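Local structure of KLLA0E08119p (Kluyveromyces lactis, 3VA7) at residues N866-Q871 with A910-I915; G879-S884 with L891-G896. The protein is the urea carboxylase part of a two-enzyme protein, which probably uses ATP and biotin to carboxylate urea to urea-1-carboxylate. All coordinates share one frame; numbering follows the deposited sequence.

Interaction 1. Residues N866-Q871 with A910-I915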
loop_
_atom_site.group_PDB
_atom_site.type_symbol
_atom_site.label_atom_id
_atom_site.label_comp_id
_atom_site.label_asym_id
_atom_site.label_seq_id
_atom_site.Cartn_x
_atom_site.Cartn_y
_atom_site.Cartn_z
ATOM N N ASN A 866 -30.928 4.699 5.099
ATOM C CA ASN A 866 -30.708 3.295 5.066
ATOM C C ASN A 866 -31.934 2.599 4.389
ATOM O O ASN A 866 -31.778 1.609 3.651
ATOM C CB ASN A 866 -30.400 2.808 6.455
ATOM C CG ASN A 866 -30.827 1.437 6.653
ATOM O OD1 ASN A 866 -30.044 0.491 6.617
ATOM N ND2 ASN A 866 -32.118 1.287 6.858
ATOM N N ARG A 867 -33.125 3.162 4.573
ATOM C CA ARG A 867 -34.369 2.532 4.099
ATOM C C ARG A 867 -34.523 2.805 2.572
ATOM O O ARG A 867 -34.892 1.916 1.825
ATOM C CB ARG A 867 -35.598 3.032 4.917
ATOM C CG ARG A 867 -35.945 2.335 6.236
ATOM C CD ARG A 867 -34.962 1.190 6.645
ATOM N NE ARG A 867 -35.415 -0.155 6.320
ATOM C CZ ARG A 867 -34.654 -1.247 6.224
ATOM N NH1 ARG A 867 -33.324 -1.216 6.408
ATOM N NH2 ARG A 867 -35.244 -2.417 5.909
ATOM N N LEU A 868 -34.239 4.029 2.118
ATOM C CA LEU A 868 -34.164 4.321 0.686
ATOM C C LEU A 868 -33.266 3.312 -0.038
ATOM O O LEU A 868 -33.677 2.748 -1.034
ATOM C CB LEU A 868 -33.708 5.774 0.415
ATOM C CG LEU A 868 -33.700 6.125 -1.069
ATOM C CD1 LEU A 868 -35.102 5.916 -1.621
ATOM C CD2 LEU A 868 -33.298 7.582 -1.380
ATOM N N ILE A 869 -32.069 3.056 0.493
ATOM C CA ILE A 869 -31.131 2.157 -0.121
ATOM C C ILE A 869 -31.795 0.818 -0.184
ATOM O O ILE A 869 -31.664 0.104 -1.178
ATOM C CB ILE A 869 -29.777 2.070 0.683
ATOM C CG1 ILE A 869 -28.938 3.368 0.515
ATOM C CG2 ILE A 869 -28.985 0.827 0.303
ATOM C CD1 ILE A 869 -27.822 3.523 1.497
ATOM N N HIS A 870 -32.511 0.476 0.879
ATOM C CA HIS A 870 -33.162 -0.814 0.965
ATOM C C HIS A 870 -34.278 -0.931 -0.094
ATOM O O HIS A 870 -34.454 -1.980 -0.684
ATOM C CB HIS A 870 -33.669 -1.049 2.381
ATOM C CG HIS A 870 -34.609 -2.197 2.507
ATOM N ND1 HIS A 870 -34.181 -3.509 2.604
ATOM C CD2 HIS A 870 -35.969 -2.239 2.568
ATOM C CE1 HIS A 870 -35.231 -4.307 2.717
ATOM N NE2 HIS A 870 -36.328 -3.560 2.706
ATOM N N GLN A 871 -34.988 0.150 -0.371
ATOM C CA GLN A 871 -36.010 0.152 -1.360
ATOM C C GLN A 871 -35.490 -0.028 -2.767
ATOM O O GLN A 871 -36.199 -0.594 -3.626
ATOM C CB GLN A 871 -36.774 1.467 -1.313
ATOM C CG GLN A 871 -37.849 1.532 -0.265
ATOM C CD GLN A 871 -38.742 0.296 -0.269
ATOM O OE1 GLN A 871 -39.267 -0.065 0.776
ATOM N NE2 GLN A 871 -38.889 -0.383 -1.433
ATOM N N ALA A 910 -40.660 7.862 -6.335
ATOM C CA ALA A 910 -41.706 6.906 -6.105
ATOM C C ALA A 910 -41.345 5.919 -5.030
ATOM O O ALA A 910 -42.170 5.670 -4.126
ATOM C CB ALA A 910 -42.103 6.205 -7.394
ATOM N N TYR A 911 -40.131 5.354 -5.092
ATOM C CA TYR A 911 -39.709 4.471 -3.994
ATOM C C TYR A 911 -39.732 5.276 -2.677
ATOM O O TYR A 911 -39.859 4.692 -1.583
ATOM C CB TYR A 911 -38.288 3.942 -4.165
ATOM C CG TYR A 911 -37.947 3.213 -5.446
ATOM C CD1 TYR A 911 -36.633 3.236 -5.922
ATOM C CD2 TYR A 911 -38.915 2.479 -6.166
ATOM C CE1 TYR A 911 -36.293 2.599 -7.031
ATOM C CE2 TYR A 911 -38.577 1.835 -7.306
ATOM C CZ TYR A 911 -37.252 1.898 -7.749
ATOM O OH TYR A 911 -36.868 1.290 -8.918
ATOM N N GLU A 912 -39.590 6.607 -2.776
ATOM C CA GLU A 912 -39.540 7.411 -1.563
ATOM C C GLU A 912 -40.796 7.265 -0.741
ATOM O O GLU A 912 -40.712 7.303 0.485
ATOM C CB GLU A 912 -39.304 8.887 -1.860
ATOM C CG GLU A 912 -39.327 9.792 -0.617
ATOM C CD GLU A 912 -38.113 9.652 0.300
ATOM O OE1 GLU A 912 -37.053 9.231 -0.145
ATOM O OE2 GLU A 912 -38.212 9.995 1.484
ATOM N N SER A 913 -41.955 7.089 -1.397
ATOM C CA SER A 913 -43.239 6.943 -0.673
ATOM C C SER A 913 -43.427 5.534 -0.127
ATOM O O SER A 913 -44.386 5.280 0.602
ATOM C CB SER A 913 -44.410 7.330 -1.553
ATOM O OG SER A 913 -44.591 6.384 -2.619
ATOM N N GLU A 914 -42.521 4.614 -0.467
ATOM C CA GLU A 914 -42.647 3.268 0.006
ATOM C C GLU A 914 -41.905 3.042 1.297
ATOM O O GLU A 914 -42.024 1.979 1.907
ATOM C CB GLU A 914 -42.176 2.265 -1.063
ATOM C CG GLU A 914 -43.068 2.252 -2.303
ATOM C CD GLU A 914 -42.456 1.583 -3.550
ATOM O OE1 GLU A 914 -41.628 0.621 -3.398
ATOM O OE2 GLU A 914 -42.858 2.029 -4.691
ATOM N N ILE A 915 -41.104 4.011 1.717
ATOM C CA ILE A 915 -40.322 3.854 2.937
ATOM C C ILE A 915 -41.298 3.889 4.129
ATOM O O ILE A 915 -42.027 4.865 4.293
ATOM C CB ILE A 915 -39.249 4.998 3.018
ATOM C CG1 ILE A 915 -38.154 4.772 1.954
ATOM C CG2 ILE A 915 -38.707 5.189 4.474
ATOM C CD1 ILE A 915 -37.371 6.038 1.527
#
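Tyr911, late in helix 901-912, and Ile915, in the turn that follows, pack against Gln871 and Leu868 of helix 859-875. The two helices belong to a beta-alpha-beta-beta-alpha run in the carboxyltransferase region (subdomains C and D), and no hydrogen bond joins the two segments. Ile915 closes a type I beta turn begun at Glu912. Its CG1 stands anti to the carbonyl carbon (chi1 -71°), which brings the longer branch up against the helix backbone: CD1 lies 3.7 Å from Leu868 CA and 3.8 Å from Leu868 CB. The other branch, CG2, sits 3.8 Å from Arg867 CB; beyond that carbon the arginine chain bends off, with NH2 over the face of the His870 ring. Gln871 turns sharply at CG (chi2 -48°), and this elbow does the touching: CG is 3.9 Å from Ile915 CG1 and 4.0 Å from Tyr911 O, while Gln871 CD meets Glu914 CB at 4.0 Å. Its amide stands steeply to the carboxylate of Glu914, whose OE1 is hydrogen-bonded to His875. With an alanine here the CG elbow is gone, which would probably open a gap beside Ile915 CG1 and Glu914 CB. The Tyr911 ring stacks on His875, and its hydroxyl is hydrogen-bonded to Thr877. The Glu912 side chain crosses that of Leu868 at about a right angle, OE1 coming 4.1 Å from Leu868 CD1; this carboxylate is held by a salt bridge to Arg864 and a hydrogen bond to Tyr852. Ala910 O takes two donors of Ser913, its N and its OG, the hydroxyl lying in the carbonyl plane at 2.9 Å.

Interaction 2. Residues G879-S884 with L891-G896; sequences GIVEMS and LIEFDG
Val881 and Glu893 both send a branch out anti to their backbone N (CG1 at chi1 169°, CG at -171°), and the two meet obliquely, with Val881 CG1 3.8 Å from Glu893 OE1. They face each other because the antiparallel hairpin carries a classic beta bulge here: Val881 and Glu882 together sit opposite Glu893. Val881 N donates to Glu893 O, and Glu893 N returns a nearly straight 2.9 Å bond to Glu882 O. The bulge shifts the register by one residue, so Ile880 pairs with Phe894 but Met883 with Ile892. On the Gly879 side of the bulge Asp895 N is bound to Gly879 O, 2.9 Å away; Gly879 has a positive phi (104°), at which a CB would run into the preceding carbonyl oxygen. Toward the hairpin turn Ser884 and Leu891 form a hydrogen-bonded pair through both amides. Glu882 and Glu893 extend from the same face, OE2 to OE1 4.4 Å apart; a salt bridge from Glu882 to Arg500 probably eases the repulsion. On the face opposite the two glutamates Met883 and Ile892 lie side by side, Met883 CE 4.0 Å from Ile892 CG1. That apolar face is covered by two helices: Met883 and Ile880 touch Val872 of helix 859-875, while Ile880, Ile892 and Phe894 reach Leu904 of helix 901-912. Strand 889-894 is hydrogen-bonded on its other edge to strand 847-852, Ile892 with Ile848, and Phe894 with Arg846 just before that strand.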
loop_
_atom_site.group_PDB
_atom_site.type_symbol
_atom_site.label_atom_id
_atom_site.label_comp_id
_atom_site.label_asym_id
_atom_site.label_seq_id
_atom_site.Cartn_x
_atom_site.Cartn_y
_atom_site.Cartn_z
ATOM N N GLY A 879 -29.715 -0.243 -13.638
ATOM C CA GLY A 879 -29.061 1.027 -13.958
ATOM C C GLY A 879 -28.316 1.728 -12.842
ATOM O O GLY A 879 -27.430 2.520 -13.098
ATOM N N ILE A 880 -28.651 1.412 -11.601
ATOM C CA ILE A 880 -28.050 2.034 -10.451
ATOM C C ILE A 880 -26.699 1.432 -10.141
ATOM O O ILE A 880 -26.580 0.219 -9.998
ATOM C CB ILE A 880 -29.012 1.974 -9.262
ATOM C CG1 ILE A 880 -29.823 3.284 -9.272
ATOM C CG2 ILE A 880 -28.228 1.780 -7.964
ATOM C CD1 ILE A 880 -31.205 3.174 -8.817
ATOM N N VAL A 881 -25.673 2.287 -10.037
ATOM C CA VAL A 881 -24.297 1.772 -9.867
ATOM C C VAL A 881 -23.844 1.650 -8.395
ATOM O O VAL A 881 -23.269 0.637 -8.001
ATOM C CB VAL A 881 -23.291 2.554 -10.730
ATOM C CG1 VAL A 881 -21.829 2.211 -10.363
ATOM C CG2 VAL A 881 -23.598 2.283 -12.196
ATOM N N GLU A 882 -24.145 2.662 -7.591
ATOM C CA GLU A 882 -23.653 2.721 -6.222
ATOM C C GLU A 882 -24.381 3.847 -5.466
ATOM O O GLU A 882 -24.595 4.934 -5.989
ATOM C CB GLU A 882 -22.129 2.890 -6.204
ATOM C CG GLU A 882 -21.598 3.132 -4.837
ATOM C CD GLU A 882 -20.071 3.078 -4.707
ATOM O OE1 GLU A 882 -19.621 2.686 -3.620
ATOM O OE2 GLU A 882 -19.339 3.467 -5.634
ATOM N N MET A 883 -24.833 3.547 -4.257
ATOM C CA MET A 883 -25.475 4.561 -3.433
ATOM C C MET A 883 -24.573 4.817 -2.254
ATOM O O MET A 883 -24.217 3.870 -1.515
ATOM C CB MET A 883 -26.859 4.095 -2.987
ATOM C CG MET A 883 -27.645 3.630 -4.142
ATOM S SD MET A 883 -29.136 2.686 -3.800
ATOM C CE MET A 883 -30.139 4.050 -3.303
ATOM N N SER A 884 -24.229 6.088 -2.075
ATOM C CA SER A 884 -23.249 6.501 -1.076
ATOM C C SER A 884 -23.814 7.331 0.068
ATOM O O SER A 884 -24.178 8.464 -0.156
ATOM C CB SER A 884 -22.177 7.278 -1.804
ATOM O OG SER A 884 -21.501 6.357 -2.611
ATOM N N LEU A 891 -25.838 9.692 -2.265
ATOM C CA LEU A 891 -25.555 10.027 -3.633
ATOM C C LEU A 891 -25.765 8.758 -4.448
ATOM O O LEU A 891 -25.286 7.691 -4.080
ATOM C CB LEU A 891 -24.141 10.575 -3.740
ATOM C CG LEU A 891 -23.683 10.862 -5.147
ATOM C CD1 LEU A 891 -24.317 12.154 -5.658
ATOM C CD2 LEU A 891 -22.182 10.878 -5.193
ATOM N N ILE A 892 -26.492 8.896 -5.544
ATOM C CA ILE A 892 -26.863 7.783 -6.350
ATOM C C ILE A 892 -26.185 7.866 -7.695
ATOM O O ILE A 892 -26.428 8.828 -8.459
ATOM C CB ILE A 892 -28.365 7.823 -6.540
ATOM C CG1 ILE A 892 -29.007 7.341 -5.258
ATOM C CG2 ILE A 892 -28.796 6.878 -7.664
ATOM C CD1 ILE A 892 -30.106 8.083 -4.890
ATOM N N GLU A 893 -25.328 6.884 -7.977
ATOM C CA GLU A 893 -24.603 6.880 -9.234
ATOM C C GLU A 893 -25.327 5.993 -10.188
ATOM O O GLU A 893 -25.734 4.854 -9.814
ATOM C CB GLU A 893 -23.142 6.418 -9.109
ATOM C CG GLU A 893 -22.315 6.636 -10.396
ATOM C CD GLU A 893 -20.894 6.017 -10.368
ATOM O OE1 GLU A 893 -20.420 5.597 -9.306
ATOM O OE2 GLU A 893 -20.238 5.921 -11.437
ATOM N N PHE A 894 -25.496 6.483 -11.421
ATOM C CA PHE A 894 -26.127 5.642 -12.431
ATOM C C PHE A 894 -25.343 5.472 -13.717
ATOM O O PHE A 894 -24.393 6.214 -14.041
ATOM C CB PHE A 894 -27.563 6.089 -12.729
ATOM C CG PHE A 894 -27.694 7.556 -13.195
ATOM C CD1 PHE A 894 -28.014 7.853 -14.536
ATOM C CD2 PHE A 894 -27.529 8.627 -12.280
ATOM C CE1 PHE A 894 -28.159 9.188 -14.964
ATOM C CE2 PHE A 894 -27.652 9.980 -12.684
ATOM C CZ PHE A 894 -27.962 10.262 -14.033
ATOM N N ASP A 895 -25.785 4.461 -14.447
ATOM C CA ASP A 895 -25.323 4.160 -15.784
ATOM C C ASP A 895 -26.386 4.646 -16.776
ATOM O O ASP A 895 -27.404 4.006 -16.961
ATOM C CB ASP A 895 -25.168 2.653 -15.891
ATOM C CG ASP A 895 -24.488 2.239 -17.150
ATOM O OD1 ASP A 895 -24.460 3.063 -18.117
ATOM O OD2 ASP A 895 -23.988 1.087 -17.162
ATOM N N GLY A 896 -26.117 5.773 -17.413
ATOM C CA GLY A 896 -27.004 6.421 -18.387
ATOM C C GLY A 896 -27.362 5.590 -19.616
ATOM O O GLY A 896 -28.385 5.825 -20.273
#

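Interaction 2 is nested within the chain loop that interaction 1 closes: helix 859-875 leads into strand 880-885, and strand 889-894 runs on to helix 901-912. The hairpin thus packs its Ile880-Met883-Ile892 face on the pair of helices that interaction 1 joins, the two centres 15 Å apart. The layers meet directly where Met883 CE packs 3.8 Å from Ile869 CA. Interaction 2 is the one nearer the ligands: the side chain of Leu891 is about 12 Å from the bound biotin group, and that of Asp895 about 7 Å from the sodium ion, which Glu764, Arg790 and Asp845 bind. Neither contact supplies a residue of the biotin, urea or sodium sites.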